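Long-range contact in succinate dehydrogenase subunit A (Mycolicibacterium smegmatis, PDB 7D6V), which probably oxidises succinate to fumarate as the FAD-carrying subunit of a mycobacterial succinate dehydrogenase, feeding electrons toward quinone: residues 179-191 and 196-208. Residues are numbered along the deposited sequence; the frame is centred on the assembly and turned at random.
Sequences LDDGKIAGAFGYY and NFVLFEAPAVVLA. With FAD (flavin-adenine dinucleotide), chain D.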
loop_
_atom_site.group_PDB
_atom_site.type_symbol
_atom_site.label_atom_id
_atom_site.label_comp_id
_atom_site.label_asym_id
_atom_site.label_seq_id
_atom_site.Cartn_x
_atom_site.Cartn_y
_atom_site.Cartn_z
ATOM N N LEU A 179 29.864 -16.561 15.202
ATOM C CA LEU A 179 31.198 -15.985 15.190
ATOM C C LEU A 179 32.239 -17.092 15.121
ATOM O O LEU A 179 32.022 -18.202 15.616
ATOM C CB LEU A 179 31.437 -15.125 16.435
ATOM C CG LEU A 179 31.178 -13.622 16.338
ATOM C CD1 LEU A 179 29.779 -13.329 15.840
ATOM C CD2 LEU A 179 31.392 -12.986 17.692
ATOM N N ASP A 180 33.375 -16.786 14.495
ATOM C CA ASP A 180 34.488 -17.725 14.418
ATOM C C ASP A 180 35.564 -17.411 15.452
ATOM O O ASP A 180 35.858 -18.236 16.320
ATOM C CB ASP A 180 35.082 -17.711 13.004
ATOM C CG ASP A 180 36.080 -18.829 12.773
ATOM O OD1 ASP A 180 36.268 -19.666 13.680
ATOM O OD2 ASP A 180 36.683 -18.867 11.679
ATOM N N ASP A 181 36.147 -16.219 15.384
ATOM C CA ASP A 181 37.123 -15.767 16.369
ATOM C C ASP A 181 36.833 -14.302 16.683
ATOM O O ASP A 181 37.709 -13.437 16.656
ATOM C CB ASP A 181 38.547 -16.007 15.864
ATOM C CG ASP A 181 39.614 -15.676 16.899
ATOM O OD1 ASP A 181 40.061 -16.609 17.600
ATOM O OD2 ASP A 181 40.040 -14.508 16.994
ATOM N N GLY A 182 35.565 -14.006 16.953
ATOM C CA GLY A 182 35.106 -12.645 17.069
ATOM C C GLY A 182 34.689 -12.015 15.761
ATOM O O GLY A 182 34.205 -10.876 15.767
ATOM N N LYS A 183 34.862 -12.714 14.646
ATOM C CA LYS A 183 34.456 -12.235 13.336
ATOM C C LYS A 183 33.171 -12.928 12.904
ATOM O O LYS A 183 32.897 -14.062 13.297
ATOM C CB LYS A 183 35.550 -12.486 12.299
ATOM C CG LYS A 183 36.957 -12.358 12.841
ATOM C CD LYS A 183 37.979 -12.789 11.805
ATOM C CE LYS A 183 37.716 -14.210 11.333
ATOM N NZ LYS A 183 38.133 -15.226 12.338
ATOM N N ILE A 184 32.382 -12.229 12.089
ATOM C CA ILE A 184 31.139 -12.798 11.587
ATOM C C ILE A 184 31.442 -14.031 10.755
ATOM O O ILE A 184 32.306 -14.009 9.872
ATOM C CB ILE A 184 30.366 -11.752 10.770
ATOM C CG1 ILE A 184 29.726 -10.715 11.693
ATOM C CG2 ILE A 184 29.327 -12.417 9.886
ATOM C CD1 ILE A 184 28.813 -11.301 12.736
ATOM N N ALA A 185 30.732 -15.122 11.038
ATOM C CA ALA A 185 30.844 -16.345 10.263
ATOM C C ALA A 185 29.532 -16.787 9.637
ATOM O O ALA A 185 29.548 -17.683 8.789
ATOM C CB ALA A 185 31.393 -17.488 11.131
ATOM N N GLY A 186 28.415 -16.193 10.019
ATOM C CA GLY A 186 27.141 -16.545 9.431
ATOM C C GLY A 186 25.995 -16.164 10.342
ATOM O O GLY A 186 26.184 -15.615 11.426
ATOM N N ALA A 187 24.791 -16.473 9.870
ATOM C CA ALA A 187 23.561 -16.175 10.588
ATOM C C ALA A 187 22.724 -17.437 10.720
ATOM O O ALA A 187 22.678 -18.262 9.806
ATOM C CB ALA A 187 22.753 -15.086 9.879
ATOM N N PHE A 188 22.064 -17.578 11.864
ATOM C CA PHE A 188 21.214 -18.720 12.162
ATOM C C PHE A 188 19.793 -18.236 12.410
ATOM O O PHE A 188 19.582 -17.249 13.117
ATOM C CB PHE A 188 21.743 -19.483 13.381
ATOM C CG PHE A 188 20.887 -20.642 13.800
ATOM C CD1 PHE A 188 21.073 -21.893 13.242
ATOM C CD2 PHE A 188 19.908 -20.484 14.762
ATOM C CE1 PHE A 188 20.292 -22.958 13.631
ATOM C CE2 PHE A 188 19.123 -21.547 15.148
ATOM C CZ PHE A 188 19.318 -22.784 14.584
ATOM N N GLY A 189 18.821 -18.925 11.826
ATOM C CA GLY A 189 17.444 -18.530 12.003
ATOM C C GLY A 189 16.500 -19.663 11.677
ATOM O O GLY A 189 16.911 -20.812 11.516
ATOM N N TYR A 190 15.220 -19.321 11.569
ATOM C CA TYR A 190 14.189 -20.306 11.287
ATOM C C TYR A 190 13.236 -19.765 10.234
ATOM O O TYR A 190 13.074 -18.553 10.080
ATOM C CB TYR A 190 13.403 -20.688 12.554
ATOM C CG TYR A 190 12.653 -19.536 13.180
ATOM C CD1 TYR A 190 13.249 -18.739 14.141
ATOM C CD2 TYR A 190 11.348 -19.245 12.808
ATOM C CE1 TYR A 190 12.571 -17.687 14.712
ATOM C CE2 TYR A 190 10.666 -18.193 13.369
ATOM C CZ TYR A 190 11.281 -17.419 14.324
ATOM O OH TYR A 190 10.605 -16.367 14.892
ATOM N N TYR A 191 12.604 -20.686 9.516
ATOM C CA TYR A 191 11.519 -20.342 8.611
ATOM C C TYR A 191 10.226 -20.221 9.401
ATOM O O TYR A 191 9.892 -21.104 10.194
ATOM C CB TYR A 191 11.366 -21.405 7.527
ATOM C CG TYR A 191 12.475 -21.431 6.505
ATOM C CD1 TYR A 191 13.388 -22.473 6.472
ATOM C CD2 TYR A 191 12.594 -20.426 5.560
ATOM C CE1 TYR A 191 14.395 -22.506 5.540
ATOM C CE2 TYR A 191 13.599 -20.451 4.622
ATOM C CZ TYR A 191 14.495 -21.495 4.615
ATOM O OH TYR A 191 15.500 -21.526 3.680
ATOM N N ASN A 196 11.566 -24.700 10.557
ATOM C CA ASN A 196 12.818 -25.403 10.328
ATOM C C ASN A 196 13.984 -24.426 10.340
ATOM O O ASN A 196 13.837 -23.249 10.007
ATOM C CB ASN A 196 12.774 -26.152 8.997
ATOM C CG ASN A 196 11.949 -27.415 9.071
ATOM O OD1 ASN A 196 12.106 -28.219 9.986
ATOM N ND2 ASN A 196 11.063 -27.597 8.105
ATOM N N PHE A 197 15.157 -24.932 10.707
ATOM C CA PHE A 197 16.315 -24.095 10.984
ATOM C C PHE A 197 17.212 -23.967 9.759
ATOM O O PHE A 197 17.545 -24.964 9.103
ATOM C CB PHE A 197 17.103 -24.649 12.169
ATOM C CG PHE A 197 16.308 -24.700 13.436
ATOM C CD1 PHE A 197 15.510 -23.634 13.805
ATOM C CD2 PHE A 197 16.341 -25.816 14.248
ATOM C CE1 PHE A 197 14.770 -23.677 14.959
ATOM C CE2 PHE A 197 15.601 -25.863 15.404
ATOM C CZ PHE A 197 14.816 -24.792 15.762
ATOM N N VAL A 198 17.607 -22.732 9.470
ATOM C CA VAL A 198 18.451 -22.396 8.336
ATOM C C VAL A 198 19.691 -21.671 8.844
ATOM O O VAL A 198 19.607 -20.784 9.702
ATOM C CB VAL A 198 17.685 -21.551 7.295
ATOM C CG1 VAL A 198 17.119 -20.289 7.923
ATOM C CG2 VAL A 198 18.577 -21.215 6.116
ATOM N N LEU A 199 20.845 -22.080 8.332
ATOM C CA LEU A 199 22.127 -21.475 8.655
ATOM C C LEU A 199 22.736 -20.903 7.385
ATOM O O LEU A 199 22.924 -21.626 6.402
ATOM C CB LEU A 199 23.073 -22.495 9.288
ATOM C CG LEU A 199 24.534 -22.063 9.394
ATOM C CD1 LEU A 199 24.692 -20.928 10.390
ATOM C CD2 LEU A 199 25.406 -23.241 9.774
ATOM N N PHE A 200 23.048 -19.616 7.415
ATOM C CA PHE A 200 23.796 -18.958 6.358
ATOM C C PHE A 200 25.257 -18.867 6.774
ATOM O O PHE A 200 25.574 -18.761 7.959
ATOM C CB PHE A 200 23.225 -17.571 6.073
ATOM C CG PHE A 200 21.765 -17.585 5.721
ATOM C CD1 PHE A 200 21.358 -17.732 4.409
ATOM C CD2 PHE A 200 20.801 -17.464 6.703
ATOM C CE1 PHE A 200 20.020 -17.752 4.086
ATOM C CE2 PHE A 200 19.463 -17.483 6.385
ATOM C CZ PHE A 200 19.072 -17.627 5.076
ATOM N N GLU A 201 26.148 -18.929 5.793
ATOM C CA GLU A 201 27.582 -19.036 6.040
ATOM C C GLU A 201 28.335 -17.933 5.310
ATOM O O GLU A 201 29.318 -18.173 4.607
ATOM C CB GLU A 201 28.099 -20.412 5.639
ATOM C CG GLU A 201 27.817 -21.493 6.658
ATOM C CD GLU A 201 27.840 -22.881 6.054
ATOM O OE1 GLU A 201 26.876 -23.234 5.344
ATOM O OE2 GLU A 201 28.818 -23.621 6.290
ATOM N N ALA A 202 27.873 -16.713 5.458
ATOM C CA ALA A 202 28.561 -15.614 4.801
ATOM C C ALA A 202 29.582 -14.971 5.732
ATOM O O ALA A 202 29.372 -14.906 6.946
ATOM C CB ALA A 202 27.560 -14.561 4.344
ATOM N N PRO A 203 30.701 -14.484 5.187
ATOM C CA PRO A 203 31.682 -13.773 6.020
ATOM C C PRO A 203 31.296 -12.341 6.360
ATOM O O PRO A 203 31.977 -11.722 7.188
ATOM C CB PRO A 203 32.952 -13.806 5.163
ATOM C CG PRO A 203 32.464 -13.919 3.774
ATOM C CD PRO A 203 31.199 -14.721 3.823
ATOM N N ALA A 204 30.241 -11.798 5.761
ATOM C CA ALA A 204 29.792 -10.444 6.043
ATOM C C ALA A 204 28.284 -10.431 6.236
ATOM O O ALA A 204 27.555 -11.196 5.602
ATOM C CB ALA A 204 30.179 -9.473 4.922
ATOM N N VAL A 205 27.824 -9.551 7.121
ATOM C CA VAL A 205 26.405 -9.396 7.420
ATOM C C VAL A 205 26.084 -7.907 7.476
ATOM O O VAL A 205 26.806 -7.139 8.117
ATOM C CB VAL A 205 26.026 -10.085 8.747
ATOM C CG1 VAL A 205 24.701 -9.563 9.271
ATOM C CG2 VAL A 205 25.964 -11.589 8.564
ATOM N N VAL A 206 25.012 -7.502 6.799
ATOM C CA VAL A 206 24.475 -6.147 6.881
ATOM C C VAL A 206 23.143 -6.223 7.610
ATOM O O VAL A 206 22.257 -6.986 7.209
ATOM C CB VAL A 206 24.305 -5.514 5.490
ATOM C CG1 VAL A 206 23.722 -4.118 5.613
ATOM C CG2 VAL A 206 25.629 -5.476 4.760
ATOM N N LEU A 207 22.993 -5.436 8.675
ATOM C CA LEU A 207 21.862 -5.666 9.574
ATOM C C LEU A 207 20.574 -5.028 9.062
ATOM O O LEU A 207 19.657 -5.735 8.648
ATOM C CB LEU A 207 22.214 -5.180 10.982
ATOM C CG LEU A 207 22.874 -6.310 11.775
ATOM C CD1 LEU A 207 23.270 -5.867 13.159
ATOM C CD2 LEU A 207 21.951 -7.514 11.846
ATOM N N ALA A 208 20.504 -3.700 9.030
ATOM C CA ALA A 208 19.363 -2.967 8.465
ATOM C C ALA A 208 18.007 -3.549 8.886
ATOM O O ALA A 208 17.182 -3.926 8.053
ATOM C CB ALA A 208 19.473 -2.912 6.941
HETATM P PA FAD D . 12.402 -1.286 7.546
HETATM O O1A FAD D . 12.252 -1.256 6.070
HETATM O O2A FAD D . 11.376 -0.639 8.394
HETATM O O5B FAD D . 12.438 -2.822 7.979
HETATM C C5B FAD D . 13.628 -3.531 8.271
HETATM C C4B FAD D . 13.557 -4.926 7.671
HETATM O O4B FAD D . 14.285 -5.848 8.475
HETATM C C3B FAD D . 12.161 -5.491 7.575
HETATM O O3B FAD D . 12.046 -6.109 6.302
HETATM C C2B FAD D . 12.114 -6.568 8.627
HETATM O O2B FAD D . 11.228 -7.627 8.292
HETATM C C1B FAD D . 13.537 -7.042 8.639
HETATM N N9A FAD D . 13.871 -7.697 9.913
HETATM C C8A FAD D . 13.779 -7.162 11.130
HETATM N N7A FAD D . 14.171 -8.043 12.068
HETATM C C5A FAD D . 14.519 -9.171 11.443
HETATM C C6A FAD D . 15.023 -10.497 11.829
HETATM N N6A FAD D . 15.243 -10.814 13.114
HETATM N N1A FAD D . 15.256 -11.385 10.856
HETATM C C2A FAD D . 15.054 -11.100 9.567
HETATM N N3A FAD D . 14.599 -9.922 9.148
HETATM C C4A FAD D . 14.321 -8.936 10.021
HETATM N N1 FAD D . 10.557 8.753 7.744
HETATM C C2 FAD D . 10.565 9.810 6.908
HETATM O O2 FAD D . 11.653 10.275 6.556
HETATM N N3 FAD D . 9.456 10.383 6.440
HETATM C C4 FAD D . 8.248 9.947 6.775
HETATM O O4 FAD D . 7.232 10.494 6.328
HETATM C C4X FAD D . 8.139 8.797 7.688
HETATM N N5 FAD D . 6.949 8.305 8.065
HETATM C C5X FAD D . 6.886 7.252 8.894
HETATM C C6 FAD D . 5.650 6.755 9.271
HETATM C C7 FAD D . 5.574 5.674 10.128
HETATM C C7M FAD D . 4.241 5.128 10.546
HETATM C C8 FAD D . 6.811 5.050 10.639
HETATM C C8M FAD D . 6.729 3.876 11.569
HETATM C C9 FAD D . 8.049 5.539 10.264
HETATM C C9A FAD D . 8.124 6.620 9.410
HETATM N N10 FAD D . 9.374 7.118 9.032
HETATM C C10 FAD D . 9.404 8.211 8.163
HETATM C "C1'" FAD D . 10.607 6.506 9.513
HETATM C "C2'" FAD D . 11.217 5.658 8.403
HETATM O "O2'" FAD D . 10.188 5.027 7.645
HETATM C "C3'" FAD D . 12.107 4.552 8.940
HETATM O "O3'" FAD D . 13.227 5.145 9.583
HETATM C "C4'" FAD D . 12.606 3.669 7.809
HETATM O "O4'" FAD D . 11.503 3.057 7.157
HETATM C "C5'" FAD D . 13.532 2.571 8.295
HETATM O "O5'" FAD D . 13.763 1.695 7.203
HETATM P P FAD D . 14.717 0.422 7.299
HETATM O O1P FAD D . 15.018 -0.003 5.906
HETATM O O2P FAD D . 15.850 0.717 8.215
HETATM O O3P FAD D . 13.822 -0.707 8.015
#
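Strand 184-191 and strand 197-200 pair as a beta hairpin, their directions 149° apart, and the backbone evidence is clearest at G189 and V198. G189 N donates to V198 O at 2.9 Å, nearly in line with the carbonyl, whereas V198 N meets G189 O from above the carbonyl plane. Two further bonds join the strands: Y191 N to N196 O, 2.9 Å, near the turn, and F200 N to A187 O, 2.8 Å, at the far end. The return bond from A187 N to F200 O is bent, 138° at the hydrogen, with the donor above the carbonyl plane. A185 and G186 both face I178, a classic beta bulge in the pairing of strand 184-191 with strand 172-179.

Apolar packing divides between two sheet faces. F188 and L199, Y190 and F197 share one. The F188 ring extends trans to the main-chain nitrogen (chi1 177°), which brings CZ within 3.7 Å of F197 CG; the ring planes make 39°, neither stacked nor perpendicular. Y190 CB lies at the edge of the F197 ring, 3.8 Å from CD1. Helix 458-469 packs on this face through F188 and F197. The opposite face carries V198 and F200; V198 CG1 lies over one face of the Y191 ring, offset toward its rim, while the phenol OH is hydrogen-bonded to E5. F200 meets F169 edge-to-face.

Past the hairpin, I184 CG2 meets V205 CG2 at 3.7 Å, the side chains crossing roughly perpendicularly. This apolar touch links strand 184-191 to strand 204-206 of the parallel sheet of the FAD-binding domain, consistent with a Rossmann-type fold, whose chain continues to A208 in the FAD pocket. Main-chain bonds thus set the hairpin's register, whereas between I184 and V205 the two segments meet through hydrocarbon branches.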